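Long-range contacts in putative sugar ABC transporter (Yersinia enterocolitica subsp. enterocolitica 8081, PDB 5ULB), which probably binds methylthioribose or closely related sugars in the periplasm and delivers them to an ABC transporter: residues 7-12 against 329-334; 223-228 against 251-256; 269-274 against 322-327. All blocks are in the same frame, centred on the assembly; numbering follows the deposited sequence.

Contact 1: 7-12 against 329-334; sequences APIPDA and ATLAAK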
ATOM      1  N   ALA A   7      -2.029  32.411  -3.022  1.00 21.38           N
ATOM      2  CA  ALA A   7      -2.263  31.856  -4.314  1.00 19.08           C
ATOM      3  C   ALA A   7      -3.747  31.691  -4.564  1.00 18.35           C
ATOM      4  O   ALA A   7      -4.381  31.013  -3.792  1.00 19.04           O
ATOM      5  CB  ALA A   7      -1.514  30.500  -4.444  1.00 21.64           C
ATOM      6  N   PRO A   8      -4.302  32.201  -5.631  1.00 18.76           N
ATOM      7  CA  PRO A   8      -5.726  32.116  -5.851  1.00 19.75           C
ATOM      8  C   PRO A   8      -6.174  30.706  -6.111  1.00 19.71           C
ATOM      9  O   PRO A   8      -5.479  29.865  -6.744  1.00 19.94           O
ATOM     10  CB  PRO A   8      -5.941  32.897  -7.130  1.00 24.96           C
ATOM     11  CG  PRO A   8      -4.845  33.834  -7.170  1.00 31.66           C
ATOM     12  CD  PRO A   8      -3.701  33.048  -6.655  1.00 24.40           C
ATOM     13  N   ILE A   9      -7.352  30.380  -5.580  1.00 20.21           N
ATOM     14  CA  ILE A   9      -8.010  29.098  -5.887  1.00 21.50           C
ATOM     15  C   ILE A   9      -8.333  29.019  -7.377  1.00 18.18           C
ATOM     16  O   ILE A   9      -8.976  29.955  -7.853  1.00 21.58           O
ATOM     17  CB  ILE A   9      -9.202  28.899  -4.932  1.00 23.87           C
ATOM     18  CG1 ILE A   9      -8.714  28.825  -3.467  1.00 25.98           C
ATOM     19  CG2 ILE A   9      -9.994  27.615  -5.315  1.00 25.66           C
ATOM     20  CD1 ILE A   9      -9.820  29.084  -2.482  1.00 34.74           C
ATOM     21  N   PRO A  10      -7.944  27.922  -8.068  1.00 19.14           N
ATOM     22  CA  PRO A  10      -8.316  27.802  -9.517  1.00 19.98           C
ATOM     23  C   PRO A  10      -9.801  27.920  -9.743  1.00 20.71           C
ATOM     24  O   PRO A  10     -10.616  27.443  -8.944  1.00 18.55           O
ATOM     25  CB  PRO A  10      -7.859  26.383  -9.827  1.00 22.12           C
ATOM     26  CG  PRO A  10      -6.730  26.226  -8.929  1.00 25.01           C
ATOM     27  CD  PRO A  10      -7.115  26.824  -7.636  1.00 22.39           C
ATOM     28  N   ASP A  11     -10.167  28.537 -10.840  1.00 20.01           N
ATOM     29  CA  ASP A  11     -11.525  28.801 -11.147  1.00 19.30           C
ATOM     30  C   ASP A  11     -12.435  27.588 -11.103  1.00 20.32           C
ATOM     31  O   ASP A  11     -13.576  27.741 -10.660  1.00 21.11           O
ATOM     32  CB  ASP A  11     -11.568  29.440 -12.533  1.00 24.81           C
ATOM     33  CG  ASP A  11     -12.961  29.775 -13.008  1.00 29.87           C
ATOM     34  OD1 ASP A  11     -13.558  30.691 -12.366  1.00 37.47           O
ATOM     35  OD2 ASP A  11     -13.387  29.155 -14.033  1.00 37.96           O
ATOM     36  N   ALA A  12     -12.024  26.443 -11.654  1.00 19.06           N
ATOM     37  CA  ALA A  12     -12.932  25.327 -11.731  1.00 22.31           C
ATOM     38  C   ALA A  12     -13.311  24.875 -10.322  1.00 22.97           C
ATOM     39  O   ALA A  12     -14.400  24.354 -10.135  1.00 23.85           O
ATOM     40  CB  ALA A  12     -12.323  24.160 -12.490  1.00 24.19           C
ATOM     41  N   ALA A 329      -2.780  25.544   0.263  1.00 17.27           N
ATOM     42  CA  ALA A 329      -2.786  26.309   1.466  1.00 18.39           C
ATOM     43  C   ALA A 329      -3.968  27.257   1.515  1.00 17.88           C
ATOM     44  O   ALA A 329      -4.570  27.504   2.570  1.00 21.76           O
ATOM     45  CB  ALA A 329      -1.476  27.038   1.694  1.00 21.48           C
ATOM     46  N   THR A 330      -4.301  27.856   0.392  1.00 15.31           N
ATOM     47  CA  THR A 330      -5.435  28.770   0.347  1.00 17.72           C
ATOM     48  C   THR A 330      -6.698  28.022   0.703  1.00 20.47           C
ATOM     49  O   THR A 330      -7.552  28.540   1.409  1.00 22.89           O
ATOM     50  CB  THR A 330      -5.495  29.414  -1.077  1.00 17.81           C
ATOM     51  OG1 THR A 330      -4.173  29.884  -1.371  1.00 19.26           O
ATOM     52  CG2 THR A 330      -6.464  30.522  -1.090  1.00 19.20           C
ATOM     53  N   LEU A 331      -6.896  26.882   0.058  1.00 18.33           N
ATOM     54  CA  LEU A 331      -8.063  26.014   0.344  1.00 20.64           C
ATOM     55  C   LEU A 331      -8.106  25.587   1.757  1.00 22.18           C
ATOM     56  O   LEU A 331      -9.201  25.609   2.353  1.00 24.74           O
ATOM     57  CB  LEU A 331      -8.135  24.762  -0.519  1.00 20.41           C
ATOM     58  CG  LEU A 331      -8.689  25.035  -1.830  1.00 20.29           C
ATOM     59  CD1 LEU A 331      -8.548  23.781  -2.690  1.00 17.86           C
ATOM     60  CD2 LEU A 331     -10.140  25.384  -1.774  1.00 22.37           C
ATOM     61  N   ALA A 332      -6.974  25.278   2.363  1.00 20.61           N
ATOM     62  CA  ALA A 332      -7.005  24.837   3.720  1.00 25.56           C
ATOM     63  C   ALA A 332      -7.492  25.957   4.647  1.00 25.41           C
ATOM     64  O   ALA A 332      -8.326  25.721   5.527  1.00 34.22           O
ATOM     65  CB  ALA A 332      -5.654  24.316   4.162  1.00 25.01           C
ATOM     66  N   ALA A 333      -7.090  27.218   4.357  1.00 23.93           N
ATOM     67  CA  ALA A 333      -7.545  28.350   5.119  1.00 24.65           C
ATOM     68  C   ALA A 333      -9.022  28.568   4.905  1.00 28.95           C
ATOM     69  O   ALA A 333      -9.700  28.966   5.881  1.00 34.38           O
ATOM     70  CB  ALA A 333      -6.718  29.585   4.715  1.00 27.68           C
ATOM     71  N   LYS A 334      -9.531  28.421   3.683  1.00 29.73           N
ATOM     72  CA  LYS A 334     -10.871  28.688   3.291  1.00 32.69           C
ATOM     73  C   LYS A 334     -11.806  27.645   3.899  1.00 37.07           C
ATOM     74  O   LYS A 334     -13.013  27.931   4.005  1.00 34.53           O
ATOM     75  CB  LYS A 334     -11.024  28.860   1.777  1.00 36.66           C
ATOM     76  CG  LYS A 334     -12.425  28.811   1.320  1.00 38.79           C
ATOM     77  CD  LYS A 334     -12.648  29.136  -0.120  1.00 48.74           C
ATOM     78  CE  LYS A 334     -14.158  29.170  -0.342  1.00 63.07           C
ATOM     79  NZ  LYS A 334     -14.448  28.989  -1.773  1.00 79.41           N
TER
HETATM   80  O   HOH W   1      -1.776  30.805  -0.698  1.00 47.78           O
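Ile-9 turns its side chain onto helix 327-335, where Thr-330, Leu-331 and Lys-334 receive it. Beyond CB, the CG2 branch comes no nearer than 4.2 Å to Leu-331 CD2, while CG1 lies 3.7 Å from CG2 of Thr-330. The terminal CD1 touches both Leu-331 CD2 (3.8 Å) and Lys-334 CD (3.7 Å). A long branched aliphatic chain suits this place, since it can touch residues one and four positions apart on the helix surface; the lysine, extended beyond CG, crosses it at about a right angle and contributes methylene rather than charge. Here the two ends of the chain meet on one lobe of a periplasmic binding protein, the N-terminal arm lying against the C-terminal helix, with Leu-331 also touching Leu-48 of helix 32-48. Thr-330 adds the polar part. With CG2 anti to the backbone N and OG1 anti to the carbonyl carbon (chi1 -49°), the methyl faces Ile-9 and the hydroxyl donates to Ala-7 O at 2.7 Å, in the carbonyl plane on a lone pair. A water closes a small ring, accepting from Ala-7 N and donating to Thr-330 OG1.

Contact 2: 223-228 against 251-256; sequences ALQENG and NSPWKV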
ATOM      1  N   ALA A 223       1.538 -16.789  14.342  1.00  9.57           N
ATOM      2  CA  ALA A 223       1.786 -18.204  14.310  1.00 10.83           C
ATOM      3  C   ALA A 223       3.166 -18.533  14.886  1.00  9.42           C
ATOM      4  O   ALA A 223       3.318 -19.546  15.614  1.00 10.46           O
ATOM      5  CB  ALA A 223       1.709 -18.758  12.896  1.00 11.28           C
ATOM      6  N   LEU A 224       4.169 -17.744  14.567  1.00  9.27           N
ATOM      7  CA  LEU A 224       5.523 -18.059  15.131  1.00  9.92           C
ATOM      8  C   LEU A 224       5.526 -17.985  16.636  1.00 11.05           C
ATOM      9  O   LEU A 224       6.114 -18.806  17.343  1.00 11.80           O
ATOM     10  CB  LEU A 224       6.620 -17.121  14.547  1.00 11.00           C
ATOM     11  CG  LEU A 224       6.830 -17.208  13.024  1.00 10.66           C
ATOM     12  CD1 LEU A 224       7.999 -16.334  12.636  1.00 13.32           C
ATOM     13  CD2 LEU A 224       7.091 -18.611  12.574  1.00 11.44           C
ATOM     14  N   GLN A 225       4.904 -16.942  17.186  1.00 11.13           N
ATOM     15  CA  GLN A 225       4.864 -16.806  18.651  1.00 12.84           C
ATOM     16  C   GLN A 225       4.111 -17.944  19.270  1.00 12.67           C
ATOM     17  O   GLN A 225       4.570 -18.584  20.201  1.00 14.51           O
ATOM     18  CB  GLN A 225       4.262 -15.482  19.021  1.00 11.93           C
ATOM     19  CG  GLN A 225       5.242 -14.280  18.850  1.00 13.90           C
ATOM     20  CD  GLN A 225       6.453 -14.186  19.814  1.00 17.06           C
ATOM     21  OE1 GLN A 225       6.659 -15.057  20.631  1.00 18.84           O
ATOM     22  NE2 GLN A 225       7.172 -13.050  19.771  1.00 17.72           N
ATOM     23  N   GLU A 226       2.884 -18.214  18.763  1.00 11.43           N
ATOM     24  CA  GLU A 226       1.996 -19.174  19.438  1.00 12.14           C
ATOM     25  C   GLU A 226       2.496 -20.594  19.319  1.00 12.37           C
ATOM     26  O   GLU A 226       2.192 -21.419  20.163  1.00 13.74           O
ATOM     27  CB  GLU A 226       0.574 -19.032  18.913  1.00 13.24           C
ATOM     28  CG  GLU A 226      -0.021 -17.787  19.346  1.00 14.91           C
ATOM     29  CD  GLU A 226      -1.449 -17.532  18.988  1.00 17.33           C
ATOM     30  OE1 GLU A 226      -2.009 -18.374  18.289  1.00 17.00           O
ATOM     31  OE2 GLU A 226      -2.009 -16.401  19.346  1.00 21.97           O
ATOM     32  N   ASN A 227       3.213 -20.915  18.213  1.00 10.95           N
ATOM     33  CA  ASN A 227       3.752 -22.229  17.994  1.00 11.54           C
ATOM     34  C   ASN A 227       5.203 -22.406  18.509  1.00 12.37           C
ATOM     35  O   ASN A 227       5.819 -23.447  18.294  1.00 15.30           O
ATOM     36  CB  ASN A 227       3.695 -22.634  16.528  1.00 12.05           C
ATOM     37  CG  ASN A 227       2.267 -22.848  16.002  1.00 11.44           C
ATOM     38  OD1 ASN A 227       1.719 -23.927  16.276  1.00 13.87           O
ATOM     39  ND2 ASN A 227       1.666 -21.857  15.392  1.00 12.07           N
ATOM     40  N   GLY A 228       5.766 -21.374  19.123  1.00 12.05           N
ATOM     41  CA  GLY A 228       7.174 -21.496  19.633  1.00 13.39           C
ATOM     42  C   GLY A 228       8.196 -21.663  18.543  1.00 12.47           C
ATOM     43  O   GLY A 228       9.166 -22.413  18.688  1.00 15.58           O
ATOM     44  N   ASN A 251      11.311 -11.562  22.037  1.00 21.15           N
ATOM     45  CA  ASN A 251      11.541 -12.710  21.135  1.00 20.66           C
ATOM     46  C   ASN A 251      11.121 -12.464  19.697  1.00 20.60           C
ATOM     47  O   ASN A 251      10.989 -13.411  18.877  1.00 20.92           O
ATOM     48  CB  ASN A 251      10.983 -14.056  21.709  1.00 24.55           C
ATOM     49  CG  ASN A 251      11.508 -14.323  23.080  1.00 33.32           C
ATOM     50  OD1 ASN A 251      12.732 -14.191  23.345  1.00 43.76           O
ATOM     51  ND2 ASN A 251      10.634 -14.726  23.948  1.00 43.23           N
ATOM     52  N   SER A 252      10.772 -11.216  19.395  1.00 18.18           N
ATOM     53  CA  SER A 252      10.325 -10.914  18.116  1.00 16.42           C
ATOM     54  C   SER A 252      11.273 -11.242  16.930  1.00 16.37           C
ATOM     55  O   SER A 252      12.375 -10.781  16.861  1.00 16.73           O
ATOM     56  CB  SER A 252       9.987  -9.410  17.986  1.00 16.37           C
ATOM     57  OG  SER A 252       9.574  -9.164  16.609  1.00 14.19           O
ATOM     58  N   PRO A 253      10.772 -12.056  16.002  1.00 14.19           N
ATOM     59  CA  PRO A 253      11.504 -12.440  14.792  1.00 16.30           C
ATOM     60  C   PRO A 253      11.328 -11.450  13.631  1.00 14.65           C
ATOM     61  O   PRO A 253      11.789 -11.726  12.549  1.00 15.13           O
ATOM     62  CB  PRO A 253      10.889 -13.756  14.419  1.00 20.77           C
ATOM     63  CG  PRO A 253       9.577 -13.729  14.898  1.00 21.47           C
ATOM     64  CD  PRO A 253       9.570 -12.884  16.105  1.00 17.10           C
ATOM     65  N   TRP A 254      10.675 -10.308  13.840  1.00 12.88           N
ATOM     66  CA  TRP A 254      10.334  -9.400  12.721  1.00 13.29           C
ATOM     67  C   TRP A 254      11.525  -8.455  12.465  1.00 12.22           C
ATOM     68  O   TRP A 254      11.686  -7.457  13.144  1.00 12.80           O
ATOM     69  CB  TRP A 254       9.060  -8.606  13.068  1.00 13.50           C
ATOM     70  CG  TRP A 254       8.459  -7.836  11.903  1.00 13.82           C
ATOM     71  CD1 TRP A 254       9.089  -7.089  10.917  1.00 16.09           C
ATOM     72  CD2 TRP A 254       7.085  -7.767  11.533  1.00 11.06           C
ATOM     73  NE1 TRP A 254       8.194  -6.578  10.065  1.00 14.70           N
ATOM     74  CE2 TRP A 254       6.957  -6.971  10.400  1.00 11.08           C
ATOM     75  CE3 TRP A 254       5.900  -8.300  12.105  1.00 12.42           C
ATOM     76  CZ2 TRP A 254       5.725  -6.705   9.793  1.00 11.35           C
ATOM     77  CZ3 TRP A 254       4.715  -8.086  11.483  1.00 13.15           C
ATOM     78  CH2 TRP A 254       4.652  -7.294  10.374  1.00 13.27           C
ATOM     79  N   LYS A 255      12.361  -8.813  11.490  1.00 11.48           N
ATOM     80  CA  LYS A 255      13.651  -8.179  11.292  1.00 12.12           C
ATOM     81  C   LYS A 255      13.636  -6.880  10.487  1.00 11.79           C
ATOM     82  O   LYS A 255      14.457  -6.004  10.770  1.00 13.49           O
ATOM     83  CB  LYS A 255      14.605  -9.158  10.590  1.00 14.27           C
ATOM     84  CG  LYS A 255      14.913 -10.381  11.243  1.00 17.88           C
ATOM     85  CD  LYS A 255      15.144 -10.227  12.705  1.00 28.58           C
ATOM     86  CE  LYS A 255      16.516  -9.935  12.879  1.00 39.28           C
ATOM     87  NZ  LYS A 255      17.027 -11.247  13.496  1.00 62.41           N
ATOM     88  N   VAL A 256      12.734  -6.769   9.529  1.00 11.61           N
ATOM     89  CA  VAL A 256      12.749  -5.602   8.645  1.00 11.22           C
ATOM     90  C   VAL A 256      11.368  -5.446   8.060  1.00  9.36           C
ATOM     91  O   VAL A 256      10.684  -6.431   7.771  1.00 10.65           O
ATOM     92  CB  VAL A 256      13.759  -5.670   7.597  1.00 15.20           C
ATOM     93  CG1 VAL A 256      13.502  -6.690   6.502  1.00 17.04           C
ATOM     94  CG2 VAL A 256      14.041  -4.345   6.869  1.00 15.98           C
TER
HETATM   95  O   HOH W   2       7.742 -15.277  23.055  1.00 47.74           O
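Leu-224 CA is 8.2 Å from Pro-253 CA, and Gln-225 CA is 8.1 Å from Ser-252 CA, too far for backbone bonding, so side chains and one water make the contact. Leu-224 uses one methyl: CD1 meets Pro-253 CG at 3.8 Å, the side chains running antiparallel alongside each other. Both are buried, and the compact proline ring offers an apolar surface without a long side chain. Gln-225 works at the wetter margin. Its chain folds back at chi2 (-69°), which brings NE2 near the backbone of Asn-251, 3.9 Å from its O without a bond; NE2 is hydrogen-bonded to Ala-250 O and Tyr-221 OH, and OE1 accepts from a water at 2.7 Å that also accepts from Asn-251 ND2 at 3.1 Å. The amide thus uses both its ends. Two local motifs shape the backbones. Gly-228 ends the helix in a Schellman motif, its positive phi (66°) being easy for a residue without a side chain, and Ser-252 OG accepts from Trp-254 N at 3.2 Å in an ST turn, while also bonding Leu-246 O. Within one alpha/beta lobe of the periplasmic-binding-protein fold, the end of helix 214-226 therefore packs beside the loop entering strand 254-259, which pairs with strand 233-237; Leu-224 also touches Leu-234 there, and Trp-254 lies against helices 214-226 and 241-248.

Contact 3: 269-274 against 322-327; sequences NLRLVA and DFNSPW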
ATOM      1  N   ASN A 269      -2.548  10.632  -4.149  1.00 10.01           N
ATOM      2  CA  ASN A 269      -3.631  10.421  -5.136  1.00 10.17           C
ATOM      3  C   ASN A 269      -4.703  11.485  -5.064  1.00  9.82           C
ATOM      4  O   ASN A 269      -5.193  11.887  -6.127  1.00 11.47           O
ATOM      5  CB  ASN A 269      -4.175   8.974  -4.978  1.00 11.88           C
ATOM      6  CG  ASN A 269      -3.295   7.956  -5.706  1.00 10.46           C
ATOM      7  OD1 ASN A 269      -3.553   7.714  -6.914  1.00 12.96           O
ATOM      8  ND2 ASN A 269      -2.250   7.407  -5.087  1.00 11.49           N
ATOM      9  N   LEU A 270      -5.048  11.951  -3.901  1.00  9.54           N
ATOM     10  CA  LEU A 270      -5.996  13.071  -3.785  1.00 10.42           C
ATOM     11  C   LEU A 270      -5.424  14.310  -4.431  1.00 10.03           C
ATOM     12  O   LEU A 270      -6.130  15.020  -5.119  1.00 11.25           O
ATOM     13  CB  LEU A 270      -6.421  13.223  -2.293  1.00 11.80           C
ATOM     14  CG  LEU A 270      -7.615  14.094  -2.021  1.00 13.72           C
ATOM     15  CD1 LEU A 270      -7.322  15.576  -2.106  1.00 16.56           C
ATOM     16  CD2 LEU A 270      -8.845  13.702  -2.737  1.00 15.95           C
ATOM     17  N   ARG A 271      -4.162  14.651  -4.099  1.00 10.12           N
ATOM     18  CA  ARG A 271      -3.524  15.837  -4.691  1.00 10.18           C
ATOM     19  C   ARG A 271      -3.613  15.792  -6.221  1.00 10.10           C
ATOM     20  O   ARG A 271      -3.870  16.799  -6.898  1.00 11.01           O
ATOM     21  CB  ARG A 271      -2.046  15.943  -4.276  1.00 10.67           C
ATOM     22  CG  ARG A 271      -1.827  16.160  -2.830  1.00 12.84           C
ATOM     23  CD  ARG A 271      -0.314  16.239  -2.565  1.00 14.11           C
ATOM     24  NE  ARG A 271      -0.024  16.187  -1.143  1.00 17.93           N
ATOM     25  CZ  ARG A 271       1.200  16.087  -0.628  1.00 18.89           C
ATOM     26  NH1 ARG A 271       2.240  16.032  -1.406  1.00 17.92           N
ATOM     27  NH2 ARG A 271       1.374  16.064   0.658  1.00 27.41           N
ATOM     28  N   LEU A 272      -3.332  14.622  -6.810  1.00 10.16           N
ATOM     29  CA  LEU A 272      -3.409  14.449  -8.251  1.00 10.30           C
ATOM     30  C   LEU A 272      -4.799  14.727  -8.824  1.00 11.53           C
ATOM     31  O   LEU A 272      -4.932  15.411  -9.791  1.00 12.04           O
ATOM     32  CB  LEU A 272      -2.881  13.058  -8.669  1.00  9.30           C
ATOM     33  CG  LEU A 272      -1.355  12.888  -8.537  1.00 11.00           C
ATOM     34  CD1 LEU A 272      -1.004  11.410  -8.465  1.00 12.53           C
ATOM     35  CD2 LEU A 272      -0.718  13.536  -9.752  1.00 12.67           C
ATOM     36  N   VAL A 273      -5.818  14.158  -8.142  1.00 10.55           N
ATOM     37  CA  VAL A 273      -7.191  14.464  -8.582  1.00 11.22           C
ATOM     38  C   VAL A 273      -7.553  15.901  -8.423  1.00 11.02           C
ATOM     39  O   VAL A 273      -8.197  16.484  -9.294  1.00 11.17           O
ATOM     40  CB  VAL A 273      -8.152  13.515  -7.866  1.00 12.46           C
ATOM     41  CG1 VAL A 273      -9.588  13.903  -8.110  1.00 15.97           C
ATOM     42  CG2 VAL A 273      -7.955  12.124  -8.325  1.00 12.77           C
ATOM     43  N   ALA A 274      -7.125  16.558  -7.327  1.00 10.19           N
ATOM     44  CA  ALA A 274      -7.340  17.953  -7.179  1.00 10.63           C
ATOM     45  C   ALA A 274      -6.761  18.796  -8.326  1.00 10.76           C
ATOM     46  O   ALA A 274      -7.408  19.691  -8.842  1.00 12.04           O
ATOM     47  CB  ALA A 274      -6.799  18.421  -5.858  1.00 12.10           C
ATOM     48  N   ASP A 322       5.657  16.572  -3.570  1.00 18.81           N
ATOM     49  CA  ASP A 322       5.177  16.313  -4.909  1.00 18.45           C
ATOM     50  C   ASP A 322       3.675  16.589  -5.032  1.00 18.00           C
ATOM     51  O   ASP A 322       2.832  16.173  -4.200  1.00 18.12           O
ATOM     52  CB  ASP A 322       5.500  14.899  -5.363  1.00 19.63           C
ATOM     53  CG  ASP A 322       7.002  14.633  -5.549  1.00 21.17           C
ATOM     54  OD1 ASP A 322       7.746  15.624  -5.657  1.00 33.34           O
ATOM     55  OD2 ASP A 322       7.382  13.470  -5.524  1.00 21.55           O
ATOM     56  N   PHE A 323       3.342  17.377  -6.041  1.00 17.16           N
ATOM     57  CA  PHE A 323       1.983  17.760  -6.318  1.00 15.93           C
ATOM     58  C   PHE A 323       1.278  18.666  -5.304  1.00 17.13           C
ATOM     59  O   PHE A 323       0.065  18.813  -5.357  1.00 18.18           O
ATOM     60  CB  PHE A 323       1.072  16.538  -6.709  1.00 16.00           C
ATOM     61  CG  PHE A 323       1.787  15.537  -7.564  1.00 14.97           C
ATOM     62  CD1 PHE A 323       2.120  15.921  -8.846  1.00 15.30           C
ATOM     63  CD2 PHE A 323       2.142  14.290  -7.139  1.00 15.03           C
ATOM     64  CE1 PHE A 323       2.823  15.083  -9.698  1.00 17.95           C
ATOM     65  CE2 PHE A 323       2.831  13.422  -7.968  1.00 15.45           C
ATOM     66  CZ  PHE A 323       3.214  13.828  -9.253  1.00 15.81           C
ATOM     67  N   ASN A 324       2.093  19.322  -4.482  1.00 16.24           N
ATOM     68  CA  ASN A 324       1.578  20.240  -3.473  1.00 18.60           C
ATOM     69  C   ASN A 324       1.433  21.640  -4.051  1.00 18.27           C
ATOM     70  O   ASN A 324       2.274  22.477  -3.877  1.00 25.84           O
ATOM     71  CB  ASN A 324       2.472  20.246  -2.244  1.00 22.53           C
ATOM     72  CG  ASN A 324       1.730  20.377  -1.015  1.00 42.54           C
ATOM     73  OD1 ASN A 324       2.145  21.108  -0.158  1.00 64.05           O
ATOM     74  ND2 ASN A 324       0.623  19.704  -0.911  1.00 42.33           N
ATOM     75  N   SER A 325       0.347  21.932  -4.759  1.00 18.23           N
ATOM     76  CA  SER A 325       0.151  23.206  -5.333  1.00 16.67           C
ATOM     77  C   SER A 325       0.011  24.304  -4.259  1.00 17.19           C
ATOM     78  O   SER A 325      -0.519  24.054  -3.154  1.00 18.50           O
ATOM     79  CB  SER A 325      -1.149  23.154  -6.155  1.00 20.06           C
ATOM     80  OG  SER A 325      -1.033  22.303  -7.256  1.00 24.71           O
ATOM     81  N   PRO A 326       0.467  25.522  -4.593  1.00 16.84           N
ATOM     82  CA  PRO A 326       0.411  26.561  -3.588  1.00 15.71           C
ATOM     83  C   PRO A 326      -0.977  26.950  -3.130  1.00 15.54           C
ATOM     84  O   PRO A 326      -1.190  27.372  -2.002  1.00 20.46           O
ATOM     85  CB  PRO A 326       1.061  27.750  -4.243  1.00 20.98           C
ATOM     86  CG  PRO A 326       1.520  27.313  -5.572  1.00 25.12           C
ATOM     87  CD  PRO A 326       1.235  25.934  -5.780  1.00 19.45           C
ATOM     88  N   TRP A 327      -1.974  26.775  -3.989  1.00 14.69           N
ATOM     89  CA  TRP A 327      -3.370  27.081  -3.628  1.00 15.92           C
ATOM     90  C   TRP A 327      -3.934  26.029  -2.686  1.00 14.71           C
ATOM     91  O   TRP A 327      -5.056  26.214  -2.198  1.00 17.19           O
ATOM     92  CB  TRP A 327      -4.279  27.281  -4.873  1.00 17.88           C
ATOM     93  CG  TRP A 327      -4.181  26.280  -5.893  1.00 17.30           C
ATOM     94  CD1 TRP A 327      -3.333  26.330  -6.977  1.00 18.34           C
ATOM     95  CD2 TRP A 327      -4.869  25.025  -6.024  1.00 15.54           C
ATOM     96  NE1 TRP A 327      -3.390  25.193  -7.737  1.00 18.27           N
ATOM     97  CE2 TRP A 327      -4.366  24.388  -7.211  1.00 17.68           C
ATOM     98  CE3 TRP A 327      -5.870  24.404  -5.282  1.00 18.04           C
ATOM     99  CZ2 TRP A 327      -4.851  23.210  -7.684  1.00 20.83           C
ATOM    100  CZ3 TRP A 327      -6.384  23.167  -5.737  1.00 20.34           C
ATOM    101  CH2 TRP A 327      -5.892  22.589  -6.940  1.00 18.10           C
TER
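The Phe-323 ring carries Leu-272 CD2 over one face, almost exactly above its centre: the methyl is 3.7 Å from the centroid and 4° off the ring normal, a CH-pi contact, while Tyr-286 meets the same ring edge-to-face. One face of the Trp-327 indole lies against Ser-325 CB; the ring touches Ala-274 O with its CH2 edge, and its NE1 bonds Glu-280. The guanidinium of Arg-271 has Asn-324 ND2 over one face, 3.6 Å from NE, with guanidinium and amide planes 44° apart. At its edge, in the guanidinium plane, NH1 donates to Asp-322 O at 2.9 Å; the N-H...O angle is 152° and the donor is tilted from the carbonyl plane. NH1 also bonds Ser-320 O, and NE forms a salt bridge with Glu-44, a grip that should fix the rotation of the group. An arginine suits the spot, for its straight chain from CG to NE passes along the loop backbone, with CB close to Phe-323 O, before its flat head gathers these oxygens. Helix 262-278 of the periplasmic-binding-protein fold, flanking strand 102-106, is thereby joined to the irregular stretch that leads to the C-terminal helix, in the same lobe.

From the N terminus, the chain first passes 7-12, whose partner 329-334 lies 317 residues later, so contact 1 closes a loop around nearly the whole fold. Contacts 2 and 3 are nested inside it in series: contact 2 closes a short loop, joining helix 214-226 to the loop before strand 254-259 in one lobe; that strand leads into helix 262-278, where contact 3 opens before closing at 322-327. Contacts 1 and 3 tie the N-terminal arm, helix 262-278 and the C-terminal segment together within the other lobe, and meet directly, Pro-10 and Pro-8 packing on Trp-327. Contact 2, about 49 Å from contact 1 between centres, is on the opposite side of the chain's centre.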